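PDB 5J5L: cell wall mannoprotein 1 from Neosartorya fumigata, which binds arachidonic acid in a lipid pocket within its helical fold and is probably a constitutive, antigenic component of the fungal cell wall. Local coordinates for residues Q38-T52 against D106-A120. Residues are numbered along the deposited sequence; the frame is centred on the assembly and turned at random.
With ACD (arachidonic acid), chain B.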
loop_
_atom_site.group_PDB
_atom_site.type_symbol
_atom_site.label_atom_id
_atom_site.label_comp_id
_atom_site.label_asym_id
_atom_site.label_seq_id
_atom_site.Cartn_x
_atom_site.Cartn_y
_atom_site.Cartn_z
ATOM N N GLN A 38 -5.634 -13.352 1.298
ATOM C CA GLN A 38 -4.253 -13.340 1.806
ATOM C C GLN A 38 -3.238 -13.536 0.675
ATOM O O GLN A 38 -2.152 -12.944 0.715
ATOM C CB GLN A 38 -4.031 -14.383 2.909
ATOM C CG GLN A 38 -2.612 -14.442 3.461
ATOM C CD GLN A 38 -2.191 -13.193 4.228
ATOM O OE1 GLN A 38 -1.014 -13.038 4.588
ATOM N NE2 GLN A 38 -3.143 -12.320 4.504
ATOM N N ALA A 39 -3.584 -14.350 -0.328
ATOM C CA ALA A 39 -2.691 -14.551 -1.482
ATOM C C ALA A 39 -2.477 -13.210 -2.213
ATOM O O ALA A 39 -1.351 -12.855 -2.586
ATOM C CB ALA A 39 -3.266 -15.596 -2.430
ATOM N N VAL A 40 -3.554 -12.452 -2.379
ATOM C CA VAL A 40 -3.454 -11.127 -3.011
ATOM C C VAL A 40 -2.655 -10.192 -2.122
ATOM O O VAL A 40 -1.807 -9.431 -2.603
ATOM C CB VAL A 40 -4.820 -10.510 -3.340
ATOM C CG1 VAL A 40 -4.636 -9.186 -4.064
ATOM C CG2 VAL A 40 -5.641 -11.454 -4.206
ATOM N N GLU A 41 -2.894 -10.261 -0.813
ATOM C CA GLU A 41 -2.151 -9.423 0.118
ATOM C C GLU A 41 -0.652 -9.700 0.053
ATOM O O GLU A 41 0.154 -8.773 0.143
ATOM C CB GLU A 41 -2.670 -9.600 1.528
ATOM C CG GLU A 41 -2.072 -8.627 2.534
ATOM C CD GLU A 41 -0.701 -9.015 3.040
ATOM O OE1 GLU A 41 -0.303 -10.201 2.919
ATOM O OE2 GLU A 41 -0.024 -8.116 3.613
ATOM N N GLN A 42 -0.283 -10.971 -0.111
ATOM C CA GLN A 42 1.132 -11.355 -0.165
ATOM C C GLN A 42 1.758 -10.910 -1.488
ATOM O O GLN A 42 2.930 -10.504 -1.521
ATOM C CB GLN A 42 1.293 -12.848 0.070
ATOM C CG GLN A 42 1.037 -13.229 1.524
ATOM C CD GLN A 42 2.203 -12.865 2.433
ATOM O OE1 GLN A 42 2.120 -11.932 3.240
ATOM N NE2 GLN A 42 3.294 -13.583 2.293
ATOM N N GLN A 43 0.968 -10.974 -2.563
ATOM C CA GLN A 43 1.383 -10.406 -3.860
ATOM C C GLN A 43 1.624 -8.906 -3.723
ATOM O O GLN A 43 2.619 -8.369 -4.236
ATOM C CB GLN A 43 0.335 -10.680 -4.933
ATOM C CG GLN A 43 0.806 -10.349 -6.346
ATOM C CD GLN A 43 2.077 -11.091 -6.739
ATOM O OE1 GLN A 43 2.134 -12.320 -6.709
ATOM N NE2 GLN A 43 3.115 -10.337 -7.117
ATOM N N LEU A 44 0.726 -8.232 -3.013
ATOM C CA LEU A 44 0.859 -6.800 -2.764
ATOM C C LEU A 44 2.163 -6.500 -2.024
ATOM O O LEU A 44 2.912 -5.605 -2.418
ATOM C CB LEU A 44 -0.345 -6.256 -1.984
ATOM C CG LEU A 44 -0.306 -4.808 -1.488
ATOM C CD1 LEU A 44 -0.007 -3.841 -2.621
ATOM C CD2 LEU A 44 -1.602 -4.439 -0.789
ATOM N N GLU A 45 2.439 -7.256 -0.964
ATOM C CA GLU A 45 3.705 -7.092 -0.234
ATOM C C GLU A 45 4.924 -7.212 -1.159
ATOM O O GLU A 45 5.837 -6.382 -1.120
ATOM C CB GLU A 45 3.819 -8.102 0.912
ATOM C CG GLU A 45 2.876 -7.866 2.084
ATOM C CD GLU A 45 3.219 -8.708 3.314
ATOM O OE1 GLU A 45 4.328 -9.259 3.399
ATOM O OE2 GLU A 45 2.375 -8.827 4.222
ATOM N N SER A 46 4.914 -8.238 -2.008
ATOM C CA SER A 46 5.996 -8.489 -2.947
ATOM C C SER A 46 6.146 -7.323 -3.929
ATOM O O SER A 46 7.260 -6.906 -4.246
ATOM C CB SER A 46 5.717 -9.781 -3.722
ATOM O OG SER A 46 6.794 -10.131 -4.564
ATOM N N ASP A 47 5.016 -6.846 -4.431
ATOM C CA ASP A 47 5.001 -5.752 -5.405
ATOM C C ASP A 47 5.493 -4.431 -4.805
ATOM O O ASP A 47 6.177 -3.657 -5.496
ATOM C CB ASP A 47 3.601 -5.618 -6.025
ATOM C CG ASP A 47 3.239 -6.822 -6.936
ATOM O OD1 ASP A 47 4.153 -7.521 -7.425
ATOM O OD2 ASP A 47 2.035 -7.064 -7.174
ATOM N N ILE A 48 5.183 -4.182 -3.540
ATOM C CA ILE A 48 5.683 -2.983 -2.865
ATOM C C ILE A 48 7.202 -3.103 -2.720
ATOM O O ILE A 48 7.933 -2.162 -3.015
ATOM C CB ILE A 48 5.019 -2.771 -1.481
ATOM C CG1 ILE A 48 3.522 -2.418 -1.635
ATOM C CG2 ILE A 48 5.736 -1.669 -0.702
ATOM C CD1 ILE A 48 2.707 -2.562 -0.383
ATOM N N ASP A 49 7.664 -4.262 -2.268
ATOM C CA ASP A 49 9.101 -4.513 -2.106
ATOM C C ASP A 49 9.832 -4.409 -3.447
ATOM O O ASP A 49 10.954 -3.896 -3.496
ATOM C CB ASP A 49 9.357 -5.868 -1.451
ATOM C CG ASP A 49 9.018 -5.874 0.043
ATOM O OD1 ASP A 49 8.811 -4.783 0.628
ATOM O OD2 ASP A 49 8.953 -6.966 0.631
ATOM N N GLN A 50 9.185 -4.840 -4.539
ATOM C CA GLN A 50 9.786 -4.712 -5.870
ATOM C C GLN A 50 9.952 -3.240 -6.250
ATOM O O GLN A 50 11.006 -2.845 -6.766
ATOM C CB GLN A 50 8.948 -5.446 -6.922
ATOM C CG GLN A 50 9.496 -5.334 -8.348
ATOM C CD GLN A 50 10.853 -5.993 -8.505
ATOM O OE1 GLN A 50 11.849 -5.327 -8.787
ATOM N NE2 GLN A 50 10.903 -7.302 -8.302
ATOM N N ALA A 51 8.913 -2.444 -6.006
ATOM C CA ALA A 51 8.960 -0.995 -6.253
ATOM C C ALA A 51 10.097 -0.325 -5.463
ATOM O O ALA A 51 10.844 0.495 -6.007
ATOM C CB ALA A 51 7.630 -0.344 -5.926
ATOM N N THR A 52 10.225 -0.693 -4.187
ATOM C CA THR A 52 11.312 -0.187 -3.350
ATOM C C THR A 52 12.685 -0.521 -3.943
ATOM O O THR A 52 13.569 0.347 -4.045
ATOM C CB THR A 52 11.192 -0.764 -1.931
ATOM O OG1 THR A 52 9.937 -0.375 -1.373
ATOM C CG2 THR A 52 12.302 -0.259 -1.045
ATOM N N ASP A 106 -0.584 -8.435 8.671
ATOM C CA ASP A 106 -0.569 -7.878 7.338
ATOM C C ASP A 106 -0.486 -6.350 7.378
ATOM O O ASP A 106 0.320 -5.752 6.660
ATOM C CB ASP A 106 -1.833 -8.269 6.552
ATOM C CG ASP A 106 -1.850 -9.725 6.107
ATOM O OD1 ASP A 106 -0.868 -10.479 6.295
ATOM O OD2 ASP A 106 -2.905 -10.113 5.537
ATOM N N LEU A 107 -1.288 -5.722 8.227
ATOM C CA LEU A 107 -1.278 -4.252 8.325
ATOM C C LEU A 107 0.101 -3.730 8.724
ATOM O O LEU A 107 0.592 -2.770 8.122
ATOM C CB LEU A 107 -2.318 -3.760 9.312
ATOM C CG LEU A 107 -3.774 -3.844 8.847
ATOM C CD1 LEU A 107 -4.681 -3.604 10.041
ATOM C CD2 LEU A 107 -4.057 -2.836 7.734
ATOM N N ASN A 108 0.714 -4.358 9.717
ATOM C CA ASN A 108 2.041 -3.920 10.170
ATOM C C ASN A 108 3.097 -4.114 9.080
ATOM O O ASN A 108 3.940 -3.230 8.865
ATOM C CB ASN A 108 2.420 -4.640 11.454
ATOM C CG ASN A 108 1.696 -4.086 12.655
ATOM O OD1 ASN A 108 1.661 -2.870 12.861
ATOM N ND2 ASN A 108 1.119 -4.968 13.469
ATOM N N ALA A 109 3.049 -5.254 8.369
ATOM C CA ALA A 109 3.970 -5.502 7.248
ATOM C C ALA A 109 3.789 -4.489 6.139
ATOM O O ALA A 109 4.757 -3.941 5.609
ATOM C CB ALA A 109 3.789 -6.912 6.696
ATOM N N LEU A 110 2.538 -4.246 5.764
ATOM C CA LEU A 110 2.247 -3.310 4.689
ATOM C C LEU A 110 2.650 -1.881 5.025
ATOM O O LEU A 110 3.185 -1.168 4.159
ATOM C CB LEU A 110 0.766 -3.371 4.336
ATOM C CG LEU A 110 0.357 -4.643 3.575
ATOM C CD1 LEU A 110 -1.157 -4.813 3.655
ATOM C CD2 LEU A 110 0.832 -4.637 2.125
ATOM N N GLN A 111 2.412 -1.465 6.265
ATOM C CA GLN A 111 2.840 -0.142 6.683
ATOM C C GLN A 111 4.369 -0.048 6.585
ATOM O O GLN A 111 4.891 0.929 6.048
ATOM C CB GLN A 111 2.383 0.225 8.083
ATOM C CG GLN A 111 2.793 1.652 8.411
ATOM C CD GLN A 111 2.189 2.215 9.663
ATOM O OE1 GLN A 111 1.772 1.491 10.561
ATOM N NE2 GLN A 111 2.171 3.536 9.742
ATOM N N SER A 112 5.085 -1.035 7.127
ATOM C CA SER A 112 6.547 -1.018 7.077
ATOM C C SER A 112 7.064 -0.935 5.643
ATOM O O SER A 112 7.974 -0.132 5.316
ATOM C CB SER A 112 7.112 -2.268 7.762
ATOM O OG SER A 112 8.524 -2.261 7.743
ATOM N N LYS A 113 6.500 -1.779 4.794
ATOM C CA LYS A 113 6.952 -1.879 3.405
ATOM C C LYS A 113 6.589 -0.617 2.609
ATOM O O LYS A 113 7.393 -0.143 1.792
ATOM C CB LYS A 113 6.410 -3.148 2.746
ATOM C CG LYS A 113 6.979 -4.431 3.328
ATOM C CD LYS A 113 6.309 -5.661 2.741
ATOM C CE LYS A 113 6.830 -6.924 3.411
ATOM N NZ LYS A 113 8.300 -7.084 3.253
ATOM N N THR A 114 5.408 -0.067 2.873
ATOM C CA THR A 114 4.975 1.177 2.213
ATOM C C THR A 114 5.848 2.362 2.673
ATOM O O THR A 114 6.245 3.215 1.865
ATOM C CB THR A 114 3.503 1.474 2.507
ATOM O OG1 THR A 114 2.710 0.379 2.034
ATOM C CG2 THR A 114 3.045 2.783 1.816
ATOM N N ASP A 115 6.158 2.405 3.961
ATOM C CA ASP A 115 7.042 3.455 4.474
ATOM C C ASP A 115 8.427 3.389 3.807
ATOM O O ASP A 115 9.021 4.430 3.475
ATOM C CB ASP A 115 7.161 3.355 5.993
ATOM C CG ASP A 115 5.898 3.797 6.711
ATOM O OD1 ASP A 115 5.013 4.361 6.038
ATOM O OD2 ASP A 115 5.788 3.586 7.938
ATOM N N ALA A 116 8.945 2.171 3.610
ATOM C CA ALA A 116 10.242 1.997 2.971
ATOM C C ALA A 116 10.190 2.474 1.527
ATOM O O ALA A 116 11.144 3.097 1.033
ATOM C CB ALA A 116 10.683 0.536 3.028
ATOM N N LEU A 117 9.096 2.146 0.840
ATOM C CA LEU A 117 8.904 2.577 -0.541
ATOM C C LEU A 117 8.891 4.104 -0.611
ATOM O O LEU A 117 9.576 4.711 -1.457
ATOM C CB LEU A 117 7.614 2.012 -1.139
ATOM C CG LEU A 117 7.221 2.529 -2.533
ATOM C CD1 LEU A 117 8.329 2.328 -3.557
ATOM C CD2 LEU A 117 5.915 1.868 -2.956
ATOM N N SER A 118 8.112 4.722 0.269
ATOM C CA SER A 118 8.024 6.184 0.270
ATOM C C SER A 118 9.383 6.813 0.503
ATOM O O SER A 118 9.765 7.795 -0.168
ATOM C CB SER A 118 7.045 6.673 1.323
ATOM O OG SER A 118 7.109 8.089 1.401
ATOM N N GLY A 119 10.123 6.274 1.471
ATOM C CA GLY A 119 11.476 6.748 1.750
ATOM C C GLY A 119 12.404 6.685 0.543
ATOM O O GLY A 119 13.183 7.622 0.289
ATOM N N ALA A 120 12.327 5.576 -0.189
ATOM C CA ALA A 120 13.152 5.372 -1.378
ATOM C C ALA A 120 12.770 6.338 -2.512
ATOM O O ALA A 120 13.642 6.834 -3.235
ATOM C CB ALA A 120 13.065 3.925 -1.846
HETATM C C1 ACD B . -11.074 -11.210 2.978
HETATM C C2 ACD B . -9.905 -10.956 3.900
HETATM C C3 ACD B . -10.351 -11.062 5.344
HETATM C C4 ACD B . -9.143 -11.138 6.279
HETATM C C5 ACD B . -8.220 -12.255 5.853
HETATM C C6 ACD B . -6.929 -12.102 5.506
HETATM C C7 ACD B . -6.186 -10.791 5.563
HETATM C C8 ACD B . -5.964 -10.180 4.189
HETATM C C9 ACD B . -5.988 -8.859 3.949
HETATM C C10 ACD B . -6.288 -7.784 4.979
HETATM C C11 ACD B . -5.021 -7.164 5.508
HETATM C C12 ACD B . -4.627 -5.894 5.344
HETATM C C13 ACD B . -5.341 -4.807 4.568
HETATM C C14 ACD B . -4.804 -4.898 3.150
HETATM C C15 ACD B . -4.639 -3.856 2.328
HETATM C C16 ACD B . -4.957 -2.439 2.716
HETATM C C17 ACD B . -4.240 -1.491 1.766
HETATM C C18 ACD B . -2.735 -1.518 1.966
HETATM C C19 ACD B . -2.054 -0.462 1.129
HETATM C C20 ACD B . -0.626 -0.788 0.775
HETATM O O1 ACD B . -11.731 -10.207 2.670
HETATM O O2 ACD B . -11.321 -12.353 2.549
HETATM O O HOH W 1 9.281 -2.095 0.720
#
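Ile48, in segment 38-52 of helix 31-56, is a knob among Leu110, Lys113, Thr114 and Leu117. Its CD1 meets Leu110 CD2 at 3.8 Å, and CG2 lies near the Lys113 carbonyl. Leu110 reciprocates, entering the hole formed by Glu41, Leu44, Glu45 and Ile48, and Glu45 is a third knob among Asp106, Ala109, Leu110 and Lys113. The axes run the same way at 21°, 8.8 Å apart at closest approach, an angle compatible with this packing. The backbones come closest at Thr52, its CA 4.6 Å from Leu117 CA, while Ala51 CB meets Leu117 CD1 at 3.6 Å.

The partly exposed flank is polar instead. Lys113 bends at its last torsion (chi4 -59°), bringing NZ 2.7 Å from Asp49 OD2 in a salt bridge on the syn lone pair. A water donates to Asp49 OD1 and the Lys113 carbonyl and accepts from Thr52 OG1. By contrast, the carboxylates of Glu41 and Asp106 are buried, their planes stacked 2° apart; Glu41 OE2 lies 2.6 Å from OE2 of the partly exposed Glu45, so one acid probably holds a proton.

Arachidonic acid lies against Leu110, Ile48 and Thr114, its C20 end 3.9 Å from Ile48 CD1. In this helical bundle, Leu44 also touches Leu20 of helix 3-26, and Gln111 packs on Phe144 of helix 127-150.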